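Local coordinates for cytochrome c' (Thermochromatium tepidum, PDB 3VRC), which binds a covalently attached heme c within a four-helix bundle and probably serves in electron transfer in a purple photosynthetic bacterium, at residues Glu7-Arg12 against Lys64-Val69; Val45-Ala50 against Thr93-Leu98; Arg89-Ala94 against Ala115-Ala120. All blocks are in the same frame, centred on the assembly; numbering follows the deposited sequence.

Contact 1 (Glu7-Arg12 against Lys64-Val69). With HEC (heme c), chain L.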
# COMPACT_ATOMS: atom_id res chain seq x y z
N GLU B 7 -1.90 11.79 -11.49
CA GLU B 7 -2.06 11.26 -10.14
C GLU B 7 -2.51 9.79 -10.18
O GLU B 7 -2.12 9.02 -9.29
CB GLU B 7 -3.06 12.12 -9.36
CG GLU B 7 -2.49 13.50 -9.06
CD GLU B 7 -3.55 14.42 -8.54
OE1 GLU B 7 -4.69 14.48 -9.03
OE2 GLU B 7 -3.26 15.07 -7.53
N GLN B 8 -3.35 9.40 -11.12
CA GLN B 8 -3.78 8.00 -11.21
C GLN B 8 -2.58 7.11 -11.50
O GLN B 8 -2.41 6.05 -10.90
CB GLN B 8 -4.84 7.83 -12.31
CG GLN B 8 -6.17 8.38 -11.90
CD GLN B 8 -7.12 8.30 -13.09
OE1 GLN B 8 -7.40 7.22 -13.56
NE2 GLN B 8 -7.51 9.46 -13.62
N ILE B 9 -1.71 7.53 -12.43
CA ILE B 9 -0.51 6.76 -12.76
C ILE B 9 0.37 6.65 -11.52
O ILE B 9 0.84 5.56 -11.15
CB ILE B 9 0.26 7.39 -13.93
CG1 ILE B 9 -0.57 7.29 -15.23
CG2 ILE B 9 1.58 6.73 -14.11
CD1 ILE B 9 -0.02 8.20 -16.34
N GLU B 10 0.63 7.78 -10.86
CA GLU B 10 1.50 7.71 -9.69
C GLU B 10 0.90 6.85 -8.59
O GLU B 10 1.63 6.13 -7.90
CB GLU B 10 1.78 9.10 -9.16
CG GLU B 10 2.71 9.86 -10.09
CD GLU B 10 2.88 11.25 -9.60
OE1 GLU B 10 1.82 11.92 -9.33
OE2 GLU B 10 4.07 11.67 -9.47
N THR B 11 -0.39 6.93 -8.41
CA THR B 11 -1.04 6.19 -7.32
C THR B 11 -1.01 4.68 -7.61
O THR B 11 -0.77 3.88 -6.69
CB THR B 11 -2.42 6.69 -7.06
OG1 THR B 11 -2.37 8.11 -6.75
CG2 THR B 11 -3.10 5.99 -5.88
N ARG B 12 -1.30 4.28 -8.85
CA ARG B 12 -1.26 2.84 -9.12
C ARG B 12 0.16 2.35 -8.99
O ARG B 12 0.40 1.26 -8.43
CB ARG B 12 -1.92 2.50 -10.47
CG ARG B 12 -1.15 2.93 -11.73
CD ARG B 12 -2.11 3.09 -12.91
NE ARG B 12 -1.40 3.27 -14.16
CZ ARG B 12 -1.98 3.74 -15.28
NH1 ARG B 12 -3.26 4.12 -15.27
NH2 ARG B 12 -1.27 3.73 -16.41
N LYS B 64 -0.63 7.29 -21.53
CA LYS B 64 0.47 8.02 -22.10
C LYS B 64 1.30 8.45 -20.94
O LYS B 64 0.81 8.56 -19.83
CB LYS B 64 -0.04 9.28 -22.82
CG LYS B 64 -1.27 9.11 -23.71
CD LYS B 64 -1.69 10.46 -24.30
CE LYS B 64 -2.22 11.43 -23.25
NZ LYS B 64 -3.55 11.03 -22.72
N ASN B 65 2.58 8.68 -21.18
CA ASN B 65 3.38 9.36 -20.19
C ASN B 65 2.82 10.76 -20.01
O ASN B 65 2.26 11.32 -20.95
CB ASN B 65 4.83 9.41 -20.64
CG ASN B 65 5.39 8.03 -20.88
OD1 ASN B 65 4.92 7.02 -20.29
ND2 ASN B 65 6.40 7.95 -21.70
N VAL B 66 2.97 11.31 -18.81
CA VAL B 66 2.52 12.69 -18.52
C VAL B 66 3.76 13.48 -18.06
O VAL B 66 4.15 13.39 -16.88
CB VAL B 66 1.39 12.69 -17.45
CG1 VAL B 66 0.87 14.11 -17.21
CG2 VAL B 66 0.25 11.76 -17.87
N GLY B 67 4.39 14.21 -18.98
CA GLY B 67 5.70 14.83 -18.70
C GLY B 67 6.74 13.84 -18.18
O GLY B 67 7.01 12.81 -18.82
N ALA B 68 7.32 14.16 -17.01
CA ALA B 68 8.32 13.30 -16.34
C ALA B 68 7.72 12.02 -15.73
O ALA B 68 8.46 11.10 -15.31
CB ALA B 68 9.07 14.10 -15.27
N VAL B 69 6.39 11.98 -15.63
CA VAL B 69 5.66 10.78 -15.15
C VAL B 69 5.41 9.77 -16.28
O VAL B 69 4.58 9.95 -17.17
CB VAL B 69 4.34 11.15 -14.43
CG1 VAL B 69 3.58 9.89 -13.99
CG2 VAL B 69 4.63 12.10 -13.25
FE HEC L . 2.04 -4.99 -11.30
CHA HEC L . 3.68 -2.18 -12.48
CHB HEC L . 4.45 -5.40 -8.88
CHC HEC L . 0.14 -7.39 -9.80
CHD HEC L . -0.34 -4.56 -13.69
NA HEC L . 3.81 -4.01 -10.81
C1A HEC L . 4.30 -2.89 -11.40
C2A HEC L . 5.58 -2.58 -10.87
C3A HEC L . 5.84 -3.51 -9.83
C4A HEC L . 4.66 -4.34 -9.82
CMA HEC L . 6.98 -3.59 -8.89
CAA HEC L . 6.50 -1.52 -11.38
CBA HEC L . 6.91 -0.52 -10.42
CGA HEC L . 5.68 0.18 -9.97
O1A HEC L . 5.63 0.45 -8.72
O2A HEC L . 4.77 0.56 -10.73
NB HEC L . 2.24 -6.13 -9.61
C1B HEC L . 3.28 -6.19 -8.78
C2B HEC L . 3.16 -7.25 -7.80
C3B HEC L . 1.89 -7.78 -8.06
C4B HEC L . 1.34 -7.06 -9.19
CMB HEC L . 4.12 -7.63 -6.76
CAB HEC L . 1.17 -8.94 -7.41
CBB HEC L . 1.26 -9.06 -5.94
NC HEC L . 0.22 -5.82 -11.68
C1C HEC L . -0.40 -6.83 -10.97
C2C HEC L . -1.64 -7.26 -11.61
C3C HEC L . -1.76 -6.41 -12.72
C4C HEC L . -0.58 -5.56 -12.73
CMC HEC L . -2.47 -8.39 -11.11
CAC HEC L . -2.82 -6.39 -13.79
CBC HEC L . -4.13 -7.03 -13.43
ND HEC L . 1.75 -3.70 -12.81
C1D HEC L . 0.72 -3.64 -13.68
C2D HEC L . 0.81 -2.55 -14.60
C3D HEC L . 1.90 -1.82 -14.23
C4D HEC L . 2.46 -2.55 -13.07
CMD HEC L . -0.14 -2.27 -15.75
CAD HEC L . 2.43 -0.52 -14.76
CBD HEC L . 1.79 0.67 -13.98
CGD HEC L . 2.17 2.01 -14.57
O1D HEC L . 3.40 2.21 -14.80
O2D HEC L . 1.26 2.82 -14.82
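Ile9 sends its two branches to different parts of the loop 64-69. With CG1 anti to the carbonyl carbon (chi1 -67°), CG2 faces Val69 and CG1 carries CD1 to Lys64 and Val66. CG2 comes 3.7 Å from Val69 CG1, the two side chains lying alongside but heading opposite ways, and CD1 lies 3.6 Å from Lys64 O, a buried carbonyl oxygen that finds no hydrogen-bond partner. The same CD1 also touches Val66 CG2. A type II' beta turn from Val66 to Val69, closed by two backbone hydrogen bonds, one in each direction, between these residues, presents both valines to helix 5-31, the first helix of the cytochrome c' four-helix bundle. In one of its two conformers Glu10 lays its chain across Val69. One turn beyond Ile9, Arg12 does not touch 64-69 itself and turns to a heme propionate: NE donates to HEC O2D at 2.8 Å with an N-H...O angle of 161°, and NH2 adds a more bent bond of 3.1 Å to HEC O2D. Ile9 CG1 lies over the centre of one guanidinium face. NH1 bonds Leu57 O, while NH2 is shared among the propionate, Thr62 O and Thr71 OG1, so several acceptors hold the guanidinium's rotation.

Contact 2 (Val45-Ala50 against Thr93-Leu98)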
# COMPACT_ATOMS: atom_id res chain seq x y z
N VAL B 45 -0.89 -6.56 3.71
CA VAL B 45 -0.70 -5.47 2.74
C VAL B 45 -1.11 -5.94 1.34
O VAL B 45 -1.81 -5.23 0.60
CB VAL B 45 0.73 -4.95 2.73
CG1 VAL B 45 0.92 -3.99 1.56
CG2 VAL B 45 1.08 -4.26 4.03
N VAL B 46 -0.61 -7.11 0.93
CA VAL B 46 -0.90 -7.56 -0.43
C VAL B 46 -2.35 -7.76 -0.62
O VAL B 46 -2.93 -7.33 -1.63
CB VAL B 46 -0.03 -8.82 -0.76
CG1 VAL B 46 -0.37 -9.31 -2.18
CG2 VAL B 46 1.43 -8.55 -0.64
N ALA B 47 -3.04 -8.40 0.35
CA ALA B 47 -4.46 -8.58 0.28
C ALA B 47 -5.20 -7.26 0.20
O ALA B 47 -6.15 -7.09 -0.60
CB ALA B 47 -4.95 -9.39 1.45
N ALA B 48 -4.83 -6.32 1.04
CA ALA B 48 -5.56 -5.05 1.09
C ALA B 48 -5.37 -4.29 -0.25
O ALA B 48 -6.36 -3.78 -0.81
CB ALA B 48 -5.13 -4.19 2.27
N ILE B 49 -4.14 -4.16 -0.70
CA ILE B 49 -3.91 -3.40 -1.93
C ILE B 49 -4.54 -4.09 -3.13
O ILE B 49 -5.17 -3.42 -3.97
CB ILE B 49 -2.44 -3.13 -2.14
CG1 ILE B 49 -1.89 -2.24 -0.99
CG2 ILE B 49 -2.20 -2.50 -3.53
CD1 ILE B 49 -0.43 -1.92 -1.10
N ALA B 50 -4.49 -5.42 -3.19
CA ALA B 50 -5.09 -6.14 -4.32
C ALA B 50 -6.57 -6.00 -4.35
O ALA B 50 -7.17 -6.20 -5.41
CB ALA B 50 -4.68 -7.60 -4.26
N THR B 93 -8.38 -12.43 -5.23
CA THR B 93 -8.77 -13.69 -4.60
C THR B 93 -7.53 -14.39 -4.09
O THR B 93 -7.51 -14.89 -2.91
CB THR B 93 -9.49 -14.57 -5.63
OG1 THR B 93 -10.68 -13.85 -6.01
CG2 THR B 93 -9.77 -15.99 -5.10
N ALA B 94 -6.46 -14.49 -4.87
CA ALA B 94 -5.24 -15.18 -4.44
C ALA B 94 -4.65 -14.44 -3.25
O ALA B 94 -4.15 -15.08 -2.30
CB ALA B 94 -4.24 -15.28 -5.58
N ALA B 95 -4.68 -13.11 -3.28
CA ALA B 95 -4.05 -12.33 -2.18
C ALA B 95 -4.85 -12.53 -0.90
O ALA B 95 -4.24 -12.64 0.19
CB ALA B 95 -4.01 -10.88 -2.57
N ASN B 96 -6.16 -12.55 -0.95
CA ASN B 96 -6.94 -12.88 0.24
C ASN B 96 -6.59 -14.28 0.78
O ASN B 96 -6.42 -14.47 2.00
CB ASN B 96 -8.40 -12.78 -0.03
CG ASN B 96 -8.87 -11.32 -0.01
OD1 ASN B 96 -8.28 -10.46 0.62
ND2 ASN B 96 -10.01 -11.10 -0.61
N ALA B 97 -6.39 -15.24 -0.13
CA ALA B 97 -5.97 -16.57 0.33
C ALA B 97 -4.58 -16.58 0.97
O ALA B 97 -4.35 -17.35 1.91
CB ALA B 97 -6.08 -17.55 -0.84
N LEU B 98 -3.69 -15.73 0.49
CA LEU B 98 -2.39 -15.58 1.12
C LEU B 98 -2.50 -15.00 2.52
O LEU B 98 -1.84 -15.47 3.45
CB LEU B 98 -1.53 -14.73 0.20
CG LEU B 98 -0.15 -14.34 0.74
CD1 LEU B 98 0.67 -15.57 1.11
CD2 LEU B 98 0.55 -13.43 -0.27
O HOH W 1 -8.55 -7.91 1.80
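Asn96 OD1 accepts a hydrogen bond of 2.8 Å from water 1, and the same water reaches Ala47 O across the contact through a weak bond of 3.5 Å. Asn96 CG lies anti to its own carbonyl carbon (chi1 -78°), a turn that brings the amide oxygen back to the neighbouring helix, where OD1 also sits 3.6 Å from Ala47 CB. The polar link thus runs along one margin of an interface made mostly of alanine methyls. Ala47 O has a second partner in Asn51 ND2, just past the end of its helix. Helices 36-50 and 81-103 belong to the four-helix bundle of cytochrome c', and their segments here run nearly antiparallel, at 153°, with axes only 7.9 Å apart. Alanine on both sides makes this approach possible: the CA atoms of Ala47 and Ala95 are 4.5 Å apart, and Ala47 CB rests 3.6 Å from Ala95 O. In return, the methyl of Ala95 points toward helix 36-50 and is received by three residues of it. Ala95 CB packs 3.8 Å from Ala50 CB, lies close to the CA of Ala47, and meets Val46 CG1 at 4.0 Å. Val46 itself reaches on to Met23 of helix 5-31 and lies near the heme, whereas Ala50 touches Leu91 on helix 81-103. On the far side of helix 36-50, Ala48 and Ile49 pack against Val45 and Phe18 of the second subunit.

Contact 3 (Arg89-Ala94 against Ala115-Ala120). With HEC (heme c), chain L.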
# COMPACT_ATOMS: atom_id res chain seq x y z
N ARG B 89 -8.97 -9.42 -10.59
CA ARG B 89 -9.78 -10.22 -9.65
C ARG B 89 -9.09 -11.49 -9.25
O ARG B 89 -9.18 -11.87 -8.06
CB ARG B 89 -11.14 -10.50 -10.27
CG ARG B 89 -12.08 -9.30 -10.26
CD ARG B 89 -13.53 -9.60 -10.67
NE ARG B 89 -13.65 -10.33 -11.94
CZ ARG B 89 -13.71 -9.76 -13.16
NH1 ARG B 89 -13.64 -8.44 -13.33
NH2 ARG B 89 -13.81 -10.55 -14.22
N ASP B 90 -8.34 -12.14 -10.17
CA ASP B 90 -7.60 -13.30 -9.79
C ASP B 90 -6.57 -12.94 -8.73
O ASP B 90 -6.39 -13.70 -7.77
CB ASP B 90 -6.81 -13.88 -10.97
CG ASP B 90 -7.66 -14.60 -12.04
OD1 ASP B 90 -8.85 -14.83 -11.83
OD2 ASP B 90 -7.01 -14.88 -13.11
N LEU B 91 -5.90 -11.79 -8.86
CA LEU B 91 -4.99 -11.36 -7.81
C LEU B 91 -5.73 -11.11 -6.51
O LEU B 91 -5.23 -11.53 -5.45
CB LEU B 91 -4.22 -10.10 -8.21
CG LEU B 91 -3.24 -9.64 -7.13
CD1 LEU B 91 -2.07 -10.58 -7.04
CD2 LEU B 91 -2.76 -8.20 -7.39
N GLY B 92 -6.88 -10.44 -6.53
CA GLY B 92 -7.57 -10.15 -5.30
C GLY B 92 -7.88 -11.42 -4.51
O GLY B 92 -7.71 -11.48 -3.29
N THR B 93 -8.38 -12.43 -5.23
CA THR B 93 -8.77 -13.69 -4.60
C THR B 93 -7.53 -14.39 -4.09
O THR B 93 -7.51 -14.89 -2.91
CB THR B 93 -9.49 -14.57 -5.63
OG1 THR B 93 -10.68 -13.85 -6.01
CG2 THR B 93 -9.77 -15.99 -5.10
N ALA B 94 -6.46 -14.49 -4.87
CA ALA B 94 -5.24 -15.18 -4.44
C ALA B 94 -4.65 -14.44 -3.25
O ALA B 94 -4.15 -15.08 -2.30
CB ALA B 94 -4.24 -15.28 -5.58
N ALA B 115 2.87 -18.69 -4.02
CA ALA B 115 3.05 -19.08 -5.42
C ALA B 115 1.86 -18.65 -6.25
O ALA B 115 2.04 -18.13 -7.35
CB ALA B 115 3.23 -20.60 -5.49
N ASP B 116 0.66 -18.84 -5.75
CA ASP B 116 -0.53 -18.50 -6.52
C ASP B 116 -0.61 -16.96 -6.72
O ASP B 116 -0.98 -16.48 -7.78
CB ASP B 116 -1.81 -18.98 -5.88
CG ASP B 116 -1.96 -20.51 -5.84
OD1 ASP B 116 -1.11 -21.19 -6.42
OD2 ASP B 116 -2.90 -20.97 -5.20
N VAL B 117 -0.28 -16.19 -5.69
CA VAL B 117 -0.22 -14.72 -5.86
C VAL B 117 0.82 -14.35 -6.88
O VAL B 117 0.51 -13.54 -7.79
CB VAL B 117 0.01 -14.04 -4.49
CG1 VAL B 117 0.24 -12.56 -4.70
CG2 VAL B 117 -1.20 -14.25 -3.59
N GLY B 118 2.06 -14.84 -6.76
CA GLY B 118 3.08 -14.45 -7.70
C GLY B 118 2.66 -14.78 -9.12
O GLY B 118 2.98 -14.02 -10.05
N ALA B 119 2.00 -15.92 -9.31
CA ALA B 119 1.54 -16.27 -10.67
C ALA B 119 0.54 -15.24 -11.19
O ALA B 119 0.54 -14.93 -12.38
CB ALA B 119 0.97 -17.67 -10.65
N ALA B 120 -0.32 -14.74 -10.30
CA ALA B 120 -1.30 -13.73 -10.70
C ALA B 120 -0.61 -12.40 -11.07
O ALA B 120 -1.02 -11.74 -12.02
CB ALA B 120 -2.37 -13.55 -9.64
FE HEC L . 2.04 -4.99 -11.30
CHA HEC L . 3.68 -2.18 -12.48
CHB HEC L . 4.45 -5.40 -8.88
CHC HEC L . 0.14 -7.39 -9.80
CHD HEC L . -0.34 -4.56 -13.69
NA HEC L . 3.81 -4.01 -10.81
C1A HEC L . 4.30 -2.89 -11.40
C2A HEC L . 5.58 -2.58 -10.87
C3A HEC L . 5.84 -3.51 -9.83
C4A HEC L . 4.66 -4.34 -9.82
CMA HEC L . 6.98 -3.59 -8.89
CAA HEC L . 6.50 -1.52 -11.38
CBA HEC L . 6.91 -0.52 -10.42
CGA HEC L . 5.68 0.18 -9.97
O1A HEC L . 5.63 0.45 -8.72
O2A HEC L . 4.77 0.56 -10.73
NB HEC L . 2.24 -6.13 -9.61
C1B HEC L . 3.28 -6.19 -8.78
C2B HEC L . 3.16 -7.25 -7.80
C3B HEC L . 1.89 -7.78 -8.06
C4B HEC L . 1.34 -7.06 -9.19
CMB HEC L . 4.12 -7.63 -6.76
CAB HEC L . 1.17 -8.94 -7.41
CBB HEC L . 1.26 -9.06 -5.94
NC HEC L . 0.22 -5.82 -11.68
C1C HEC L . -0.40 -6.83 -10.97
C2C HEC L . -1.64 -7.26 -11.61
C3C HEC L . -1.76 -6.41 -12.72
C4C HEC L . -0.58 -5.56 -12.73
CMC HEC L . -2.47 -8.39 -11.11
CAC HEC L . -2.82 -6.39 -13.79
CBC HEC L . -4.13 -7.03 -13.43
ND HEC L . 1.75 -3.70 -12.81
C1D HEC L . 0.72 -3.64 -13.68
C2D HEC L . 0.81 -2.55 -14.60
C3D HEC L . 1.90 -1.82 -14.23
C4D HEC L . 2.46 -2.55 -13.07
CMD HEC L . -0.14 -2.27 -15.75
CAD HEC L . 2.43 -0.52 -14.76
CBD HEC L . 1.79 0.67 -13.98
CGD HEC L . 2.17 2.01 -14.57
O1D HEC L . 3.40 2.21 -14.80
O2D HEC L . 1.26 2.82 -14.82
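Segments 89-94 and 115-120 run antiparallel at 164°, their axes 8.8 Å apart, and bring the CA atoms of Leu91 and Ala120, and of Ala94 and Val117, close together. Leu91 carries the end nearer the heme. Its first torsion (chi1 -179°, CG anti to the backbone N) swings CG to the heme side. From there CD1 reaches Val117 CG1 at 3.8 Å and HEC CAB at 3.7 Å, while CD2 settles by the methyl HEC CMC. The methyl of Ala120 fits beside the base of this side chain, 3.9 Å from Leu91 CA. One turn further from the heme on helix 81-103, Ala94 faces Val117, whose branches divide: CG1 meets Leu91 and lies 3.9 Å from HEC CBB, and CG2 meets Ala94 of the same helix, 3.3 Å from Ala94 O and 3.8 Å from Ala94 CB. Helices 81-103 and 107-128 form an adjacent antiparallel pair of the four-helix bundle, and their side chains here line the heme pocket next to Cys121, predicted to be covalently bound to heme c. Met19 and Met23 of helix 5-31 continue the apolar layer over Leu91 and Val117. Replacing Leu91 by alanine removes CD1 and CD2, which would probably open a gap bounded by Val117, Ala120 and HEC CAB and leave HEC CMC with less packing. Since no hydrogen bond joins the two segments, the pairing rests on apolar fit, giving this edge of the heme an apolar lining, while Asp90, at the margin, directs its charge to Lys86.

Contacts 2 and 3 form one continuous piece of packing: their centres are about 8 Å apart, they share Thr93 and Ala94 on helix 81-103, and Ala50 CB lies 3.7 Å from Leu91 CD2. Val117 CG2 also reaches Ala95 N at 3.7 Å, so helices 36-50, 81-103 and 107-128 pack together here. Contact 1 stands on the opposite side of the chain's centre, about 24 Å from contact 2 and 25 Å from contact 3 between centres. The heme spans contacts 1 and 3, and the side chain of Val46 in contact 2 lies about 4 Å from it. Contact 1 holds a propionate by hydrogen bonds from Arg12, probably aided by charge, whereas contact 3 packs against apolar porphyrin substituents.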